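Local coordinates for protein acetyltransferase, GNAT family (Streptococcus pneumoniae, PDB 2ATR) that is a GNAT-family protein of unknown function that probably transfers an acetyl group from acetyl-coenzyme A to an unidentified acceptor, at residues 44-49 against 54-59; 83-88 against 116-121. All blocks are in the same frame, centred on the assembly; numbering follows the deposited sequence.

Contact 1: 44-49 against 54-59; sequences IYLALD and VGLIRL
Ile44 and Arg58 run side by side across two antiparallel strands, pointing the same way, with Ile44 CG1 3.8 Å from Arg58 CG. The aliphatic part of the arginine starts along the isoleucine because its CG stands anti to the backbone N (chi1 -173°); the chain then bends at its third torsion, turning the guanidinium away from strand 44-49 to reach Asp71 in a salt bridge and Ser41 in a hydrogen bond. On the same face Leu46 slants across Leu56, its CD2 branch coming 3.9 Å from Leu56 CB, and helix 12-20 covers Leu56 through Val15, Leu18 and Tyr19. The other face carries Tyr45, Ala47 and Ile57. Tyr45 touches Ile57 near the backbone, CB to CG2 at 3.7 Å, and then its ring leads off so that OH bonds Asn94. Ala47 CB sits 3.7 Å from Gly55 CA, where the glycine has no side chain to meet it. Tyr45 and Ile57 exchange a pair of backbone hydrogen bonds. At the next such pair Ala47 N points nearly straight at Gly55 O (2.9 Å, 171° at the hydrogen), yet it lies 57° out of the carbonyl plane. Ala47 O takes Val54 N at 2.8 Å and Gly55 N weakly at 3.3 Å, the geometry of a classic beta bulge. Beyond it, Val54 CG1 packs on Asp49 CB. This is the hairpin of strands 43-49 and 52-61 in the central sheet of the GNAT fold, with helix 83-92 over the Tyr45, Ala47 and Ile57 face. The chemistry is mainly apolar on both faces; the buried arginine charge is met by Asp71, whose carboxylate probably offsets much of the cost of burying it.

Contact 2: 83-88 against 116-121; sequences IGSSLM and RSMGFE
A small, apolar contact, partly buried and without hydrogen bonds across it, joins the start of helix 83-92 to the turn that ends helix 109-117, with Met88 meeting Met118 and Phe120, and Met118 lying over Ser85. Both methionines are selenomethionine. Met88 and Phe120 approach from opposite directions: the Met88 chain, bent at its second and third torsions, carries CE to 3.5 Å from Phe120 CE2, a slanting approach to the ring. The same methyl lies 4.0 Å from Met118 CG, where the two methionine chains pass at a slant. Met118 in turn folds back toward the helix, its SE 3.8 Å from Ser85 CA; its CE falls so near Ser85 OG that the exact place of this methyl is doubtful. Phe114 and Tyr115 of helix 109-117 also touch Met88, and Val69 and Leu72 of strand 66-74 meet it too, so this side chain links helix 83-92, the end of helix 109-117 and that strand. The turn bearing Met118 and Phe120 has its own bracing. Gly119, at positive phi (97°), closes a Schellman motif, its N 2.8 Å from Arg116 O. Across the same turn, Arg116 grips the Glu121 carboxylate side-on in a two-bond salt bridge, NE to OE1 and NH2 to OE2, with both oxygens close to the guanidinium plane. Gly82, just before helix 83-92, and Gly84, in its first turn, fit the glycine-rich GNAT signature, which in relatives cradles the pyrophosphate of acetyl-coenzyme A; the contact pairs the helix that follows this signature with helix 109-117, the helix after strand 100-102, as in the GNAT fold.

From the N terminus the chain lays down strand 2-7 and helices 12-20 and 33-38 before contact 1 closes the short hairpin turn between strands 43-49 and 52-61. Strand 66-74 then extends the sheet, and only afterwards does contact 2 open, closing a longer loop through helix 83-92, strand 100-102 and helix 109-117. The two loops follow in series, neither nesting nor crossing. They meet through helix 83-92, which lies on the hairpin: Ala47 CB is 3.5 Å from Ile83 CG2, and Ile57 CD1 is 3.6 Å from Met88 SE. Helix 83-92 is thus shared: one side packs on the hairpin, and Ser85 and Met88 reach the end of helix 109-117.

Contact 1: 44-49 against 54-59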
ATOM      1  N   ILE A  44      -5.460   2.215  -7.205  1.00 20.00           N
ATOM      2  CA  ILE A  44      -5.848   2.488  -5.824  1.00 20.00           C
ATOM      3  C   ILE A  44      -7.146   1.791  -5.460  1.00 20.00           C
ATOM      4  O   ILE A  44      -8.111   1.882  -6.188  1.00 29.97           O
ATOM      5  CB  ILE A  44      -5.971   3.995  -5.579  1.00 20.00           C
ATOM      6  CG1 ILE A  44      -4.640   4.693  -5.809  1.00 20.00           C
ATOM      7  CG2 ILE A  44      -6.489   4.272  -4.191  1.00 20.00           C
ATOM      8  CD1 ILE A  44      -4.772   6.140  -6.103  1.00 20.00           C
ATOM      9  N   TYR A  45      -7.150   1.100  -4.332  1.00 27.80           N
ATOM     10  CA  TYR A  45      -8.378   0.593  -3.729  1.00 27.86           C
ATOM     11  C   TYR A  45      -8.624   1.267  -2.379  1.00 28.63           C
ATOM     12  O   TYR A  45      -7.684   1.539  -1.652  1.00 24.52           O
ATOM     13  CB  TYR A  45      -8.310  -0.930  -3.551  1.00 28.33           C
ATOM     14  CG  TYR A  45      -8.425  -1.731  -4.838  1.00 30.01           C
ATOM     15  CD1 TYR A  45      -9.557  -2.465  -5.119  1.00 30.98           C
ATOM     16  CD2 TYR A  45      -7.400  -1.747  -5.760  1.00 26.56           C
ATOM     17  CE1 TYR A  45      -9.665  -3.174  -6.270  1.00 32.11           C
ATOM     18  CE2 TYR A  45      -7.498  -2.450  -6.910  1.00 27.73           C
ATOM     19  CZ  TYR A  45      -8.633  -3.167  -7.170  1.00 33.08           C
ATOM     20  OH  TYR A  45      -8.726  -3.885  -8.326  1.00 34.76           O
ATOM     21  N   LEU A  46      -9.888   1.528  -2.056  1.00 26.21           N
ATOM     22  CA  LEU A  46     -10.249   2.010  -0.717  1.00 27.75           C
ATOM     23  C   LEU A  46     -11.016   0.953   0.040  1.00 27.76           C
ATOM     24  O   LEU A  46     -11.703   0.123  -0.583  1.00 29.82           O
ATOM     25  CB  LEU A  46     -11.095   3.283  -0.776  1.00 26.42           C
ATOM     26  CG  LEU A  46     -10.463   4.413  -1.566  1.00 28.64           C
ATOM     27  CD1 LEU A  46     -11.416   5.604  -1.537  1.00 31.64           C
ATOM     28  CD2 LEU A  46      -9.080   4.773  -0.943  1.00 27.14           C
ATOM     29  N   ALA A  47     -10.870   0.970   1.368  1.00 26.31           N
ATOM     30  CA  ALA A  47     -11.688   0.203   2.277  1.00 26.94           C
ATOM     31  C   ALA A  47     -12.730   1.159   2.860  1.00 28.22           C
ATOM     32  O   ALA A  47     -12.374   2.275   3.300  1.00 26.34           O
ATOM     33  CB  ALA A  47     -10.841  -0.371   3.391  1.00 27.50           C
ATOM     34  N   LEU A  48     -14.005   0.738   2.794  1.00 28.58           N
ATOM     35  CA  LEU A  48     -15.155   1.574   3.200  1.00 29.46           C
ATOM     36  C   LEU A  48     -15.996   0.865   4.228  1.00 29.85           C
ATOM     37  O   LEU A  48     -16.336  -0.310   4.075  1.00 30.38           O
ATOM     38  CB  LEU A  48     -16.056   1.916   2.002  1.00 29.89           C
ATOM     39  CG  LEU A  48     -15.590   3.235   1.379  1.00 33.84           C
ATOM     40  CD1 LEU A  48     -14.669   3.038   0.199  1.00 36.05           C
ATOM     41  CD2 LEU A  48     -16.798   4.047   0.986  1.00 39.02           C
ATOM     42  N   ASP A  49     -16.367   1.604   5.255  1.00 30.56           N
ATOM     43  CA  ASP A  49     -17.265   1.123   6.277  1.00 32.18           C
ATOM     44  C   ASP A  49     -18.506   1.984   6.032  1.00 33.08           C
ATOM     45  O   ASP A  49     -18.559   3.160   6.487  1.00 31.19           O
ATOM     46  CB  ASP A  49     -16.667   1.434   7.669  1.00 33.40           C
ATOM     47  CG  ASP A  49     -17.615   1.037   8.814  1.00 35.68           C
ATOM     48  OD1 ASP A  49     -18.656   0.401   8.528  1.00 35.13           O
ATOM     49  OD2 ASP A  49     -17.296   1.318   9.985  1.00 38.33           O
ATOM     50  N   VAL A  54     -11.907   4.072   5.382  1.00 30.25           N
ATOM     51  CA  VAL A  54     -11.157   3.565   6.548  1.00 30.37           C
ATOM     52  C   VAL A  54      -9.772   2.950   6.161  1.00 30.38           C
ATOM     53  O   VAL A  54      -8.987   2.617   7.016  1.00 31.47           O
ATOM     54  CB  VAL A  54     -12.037   2.686   7.548  1.00 29.21           C
ATOM     55  CG1 VAL A  54     -13.355   3.446   7.890  1.00 28.66           C
ATOM     56  CG2 VAL A  54     -12.383   1.235   7.061  1.00 28.45           C
ATOM     57  N   GLY A  55      -9.489   2.827   4.868  1.00 29.98           N
ATOM     58  CA  GLY A  55      -8.265   2.105   4.447  1.00 28.81           C
ATOM     59  C   GLY A  55      -7.982   2.440   3.022  1.00 29.09           C
ATOM     60  O   GLY A  55      -8.902   2.845   2.293  1.00 27.83           O
ATOM     61  N   LEU A  56      -6.698   2.341   2.630  1.00 27.31           N
ATOM     62  CA  LEU A  56      -6.272   2.616   1.272  1.00 27.38           C
ATOM     63  C   LEU A  56      -5.085   1.684   0.923  1.00 26.20           C
ATOM     64  O   LEU A  56      -4.286   1.345   1.793  1.00 24.49           O
ATOM     65  CB  LEU A  56      -5.885   4.112   1.112  1.00 27.29           C
ATOM     66  CG  LEU A  56      -5.171   4.658  -0.137  1.00 30.79           C
ATOM     67  CD1 LEU A  56      -5.479   6.159  -0.362  1.00 27.09           C
ATOM     68  CD2 LEU A  56      -3.620   4.412  -0.023  1.00 27.19           C
ATOM     69  N   ILE A  57      -5.018   1.257  -0.325  1.00 25.37           N
ATOM     70  CA  ILE A  57      -3.770   0.644  -0.880  1.00 25.79           C
ATOM     71  C   ILE A  57      -3.467   1.378  -2.164  1.00 26.36           C
ATOM     72  O   ILE A  57      -4.385   1.759  -2.887  1.00 26.00           O
ATOM     73  CB  ILE A  57      -3.814  -0.909  -1.047  1.00 26.32           C
ATOM     74  CG1 ILE A  57      -2.410  -1.497  -1.507  1.00 21.75           C
ATOM     75  CG2 ILE A  57      -4.947  -1.296  -2.038  1.00 23.00           C
ATOM     76  CD1 ILE A  57      -2.373  -3.074  -1.410  1.00 23.59           C
ATOM     77  N   ARG A  58      -2.188   1.655  -2.408  1.00 25.58           N
ATOM     78  CA  ARG A  58      -1.757   2.343  -3.591  1.00 25.89           C
ATOM     79  C   ARG A  58      -0.500   1.648  -4.155  1.00 26.63           C
ATOM     80  O   ARG A  58       0.548   1.500  -3.492  1.00 26.26           O
ATOM     81  CB  ARG A  58      -1.437   3.812  -3.281  1.00 26.19           C
ATOM     82  CG  ARG A  58      -1.141   4.658  -4.452  1.00 28.72           C
ATOM     83  CD  ARG A  58      -1.168   6.143  -4.090  1.00 24.73           C
ATOM     84  NE  ARG A  58       0.032   6.602  -3.374  1.00 23.68           N
ATOM     85  CZ  ARG A  58       1.190   6.953  -3.925  1.00 24.56           C
ATOM     86  NH1 ARG A  58       1.444   6.799  -5.234  1.00 22.41           N
ATOM     87  NH2 ARG A  58       2.142   7.423  -3.146  1.00 25.81           N
ATOM     88  N   LEU A  59      -0.625   1.200  -5.392  1.00 27.13           N
ATOM     89  CA  LEU A  59       0.491   0.529  -6.082  1.00 26.52           C
ATOM     90  C   LEU A  59       1.066   1.435  -7.121  1.00 24.94           C
ATOM     91  O   LEU A  59       0.336   2.200  -7.732  1.00 26.69           O
ATOM     92  CB  LEU A  59       0.000  -0.750  -6.749  1.00 25.67           C
ATOM     93  CG  LEU A  59      -0.772  -1.812  -5.983  1.00 27.06           C
ATOM     94  CD1 LEU A  59      -0.943  -2.991  -6.912  1.00 27.70           C
ATOM     95  CD2 LEU A  59      -0.077  -2.228  -4.736  1.00 24.86           C
TER

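Contact 2: 83-88 against 116-121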
ATOM      1  N   ILE A  83      -8.805  -6.333   6.905  1.00 39.18           N
ATOM      2  CA  ILE A  83      -8.893  -5.190   5.955  1.00 36.66           C
ATOM      3  C   ILE A  83      -7.639  -5.032   5.085  1.00 34.35           C
ATOM      4  O   ILE A  83      -7.735  -4.872   3.895  1.00 29.90           O
ATOM      5  CB  ILE A  83      -9.237  -3.823   6.639  1.00 37.52           C
ATOM      6  CG1 ILE A  83     -10.538  -3.940   7.477  1.00 38.53           C
ATOM      7  CG2 ILE A  83      -9.415  -2.697   5.550  1.00 35.35           C
ATOM      8  CD1 ILE A  83     -10.949  -2.618   8.199  1.00 40.08           C
ATOM      9  N   GLY A  84      -6.473  -5.050   5.720  1.00 33.28           N
ATOM     10  CA  GLY A  84      -5.192  -5.022   5.001  1.00 32.58           C
ATOM     11  C   GLY A  84      -5.113  -6.172   4.017  1.00 30.45           C
ATOM     12  O   GLY A  84      -4.703  -5.944   2.922  1.00 32.09           O
ATOM     13  N   SER A  85      -5.510  -7.387   4.399  1.00 30.90           N
ATOM     14  CA  SER A  85      -5.498  -8.564   3.486  1.00 31.61           C
ATOM     15  C   SER A  85      -6.345  -8.397   2.258  1.00 30.83           C
ATOM     16  O   SER A  85      -5.942  -8.738   1.145  1.00 29.49           O
ATOM     17  CB  SER A  85      -6.056  -9.820   4.144  1.00 31.66           C
ATOM     18  OG  SER A  85      -5.155 -10.330   5.070  1.00 40.15           O
ATOM     19  N   SER A  86      -7.574  -7.948   2.501  1.00 30.48           N
ATOM     20  CA  SER A  86      -8.516  -7.666   1.461  1.00 31.17           C
ATOM     21  C   SER A  86      -7.962  -6.679   0.479  1.00 29.60           C
ATOM     22  O   SER A  86      -8.024  -6.929  -0.706  1.00 29.53           O
ATOM     23  CB  SER A  86      -9.823  -7.133   2.092  1.00 31.04           C
ATOM     24  OG  SER A  86     -10.318  -8.138   2.946  1.00 39.16           O
ATOM     25  N   LEU A  87      -7.430  -5.557   0.988  1.00 27.91           N
ATOM     26  CA  LEU A  87      -6.827  -4.502   0.138  1.00 27.32           C
ATOM     27  C   LEU A  87      -5.681  -5.072  -0.773  1.00 26.89           C
ATOM     28  O   LEU A  87      -5.667  -4.861  -1.995  1.00 25.95           O
ATOM     29  CB  LEU A  87      -6.313  -3.361   1.004  1.00 26.86           C
ATOM     30  CG  LEU A  87      -7.394  -2.410   1.593  1.00 26.06           C
ATOM     31  CD1 LEU A  87      -6.691  -1.426   2.565  1.00 23.33           C
ATOM     32  CD2 LEU A  87      -8.093  -1.649   0.460  1.00 21.40           C
HETATM   33  N   MSE A  88      -4.800  -5.828  -0.137  1.00 26.52           N
HETATM   34  CA  MSE A  88      -3.674  -6.514  -0.782  1.00 28.01           C
HETATM   35  C   MSE A  88      -4.151  -7.510  -1.865  1.00 28.89           C
HETATM   36  O   MSE A  88      -3.683  -7.498  -3.009  1.00 29.52           O
HETATM   37  CB  MSE A  88      -2.810  -7.202   0.314  1.00 26.30           C
HETATM   38  CG  MSE A  88      -1.830  -6.226   1.085  1.00 28.16           C
HETATM   39 SE   MSE A  88      -0.375  -5.644   0.145  1.00 24.72          SE
HETATM   40  CE  MSE A  88       0.588  -7.194   0.211  1.00 29.89           C
ATOM     41  N   ARG A 116       4.427 -11.625   5.269  1.00 26.34           N
ATOM     42  CA  ARG A 116       4.673 -13.060   5.049  1.00 26.65           C
ATOM     43  C   ARG A 116       3.361 -13.800   4.904  1.00 27.45           C
ATOM     44  O   ARG A 116       3.248 -14.656   4.016  1.00 26.91           O
ATOM     45  CB  ARG A 116       5.546 -13.646   6.141  1.00 27.51           C
ATOM     46  CG  ARG A 116       7.053 -13.386   5.991  1.00 25.44           C
ATOM     47  CD  ARG A 116       7.872 -14.297   7.003  1.00 28.57           C
ATOM     48  NE  ARG A 116       9.325 -14.224   6.758  1.00 30.10           N
ATOM     49  CZ  ARG A 116      10.234 -13.821   7.648  1.00 31.63           C
ATOM     50  NH1 ARG A 116       9.879 -13.448   8.891  1.00 29.24           N
ATOM     51  NH2 ARG A 116      11.510 -13.789   7.309  1.00 23.76           N
ATOM     52  N   SER A 117       2.325 -13.406   5.663  1.00 27.56           N
ATOM     53  CA  SER A 117       1.005 -14.082   5.534  1.00 29.71           C
ATOM     54  C   SER A 117       0.425 -13.754   4.183  1.00 30.03           C
ATOM     55  O   SER A 117      -0.429 -14.485   3.665  1.00 32.18           O
ATOM     56  CB  SER A 117       0.014 -13.694   6.665  1.00 29.36           C
ATOM     57  OG  SER A 117      -0.512 -12.398   6.397  1.00 33.12           O
HETATM   58  N   MSE A 118       0.913 -12.674   3.573  1.00 29.57           N
HETATM   59  CA  MSE A 118       0.460 -12.300   2.239  1.00 30.44           C
HETATM   60  C   MSE A 118       1.343 -12.946   1.169  1.00 29.77           C
HETATM   61  O   MSE A 118       1.084 -12.767   0.020  1.00 28.96           O
HETATM   62  CB  MSE A 118       0.417 -10.770   2.043  1.00 31.27           C
HETATM   63  CG  MSE A 118      -0.707 -10.007   2.755  1.00 32.77           C
HETATM   64 SE   MSE A 118      -2.420 -10.619   2.470  1.00 34.41          SE
HETATM   65  CE  MSE A 118      -2.651 -11.435   3.921  1.00 27.42           C
ATOM     66  N   GLY A 119       2.370 -13.720   1.548  1.00 29.46           N
ATOM     67  CA  GLY A 119       3.200 -14.400   0.520  1.00 26.78           C
ATOM     68  C   GLY A 119       4.496 -13.655   0.168  1.00 26.43           C
ATOM     69  O   GLY A 119       5.166 -13.990  -0.813  1.00 25.86           O
ATOM     70  N   PHE A 120       4.832 -12.622   0.942  1.00 26.06           N
ATOM     71  CA  PHE A 120       6.064 -11.822   0.768  1.00 25.90           C
ATOM     72  C   PHE A 120       7.144 -12.350   1.709  1.00 25.77           C
ATOM     73  O   PHE A 120       6.801 -12.866   2.785  1.00 26.14           O
ATOM     74  CB  PHE A 120       5.812 -10.327   1.073  1.00 25.28           C
ATOM     75  CG  PHE A 120       5.108  -9.580  -0.037  1.00 26.74           C
ATOM     76  CD1 PHE A 120       5.831  -8.680  -0.853  1.00 26.14           C
ATOM     77  CD2 PHE A 120       3.711  -9.776  -0.286  1.00 24.86           C
ATOM     78  CE1 PHE A 120       5.200  -7.983  -1.893  1.00 27.64           C
ATOM     79  CE2 PHE A 120       3.073  -9.116  -1.352  1.00 27.00           C
ATOM     80  CZ  PHE A 120       3.814  -8.181  -2.144  1.00 25.25           C
ATOM     81  N   GLU A 121       8.405 -12.246   1.290  1.00 23.68           N
ATOM     82  CA  GLU A 121       9.586 -12.661   2.073  1.00 25.53           C
ATOM     83  C   GLU A 121      10.593 -11.514   2.119  1.00 24.43           C
ATOM     84  O   GLU A 121      10.711 -10.738   1.172  1.00 24.79           O
ATOM     85  CB  GLU A 121      10.234 -13.962   1.459  1.00 24.75           C
ATOM     86  CG  GLU A 121      11.402 -14.593   2.307  1.00 23.74           C
ATOM     87  CD  GLU A 121      11.104 -14.691   3.799  1.00 24.49           C
ATOM     88  OE1 GLU A 121       9.993 -15.055   4.201  1.00 26.88           O
ATOM     89  OE2 GLU A 121      11.983 -14.319   4.585  1.00 29.44           O
TER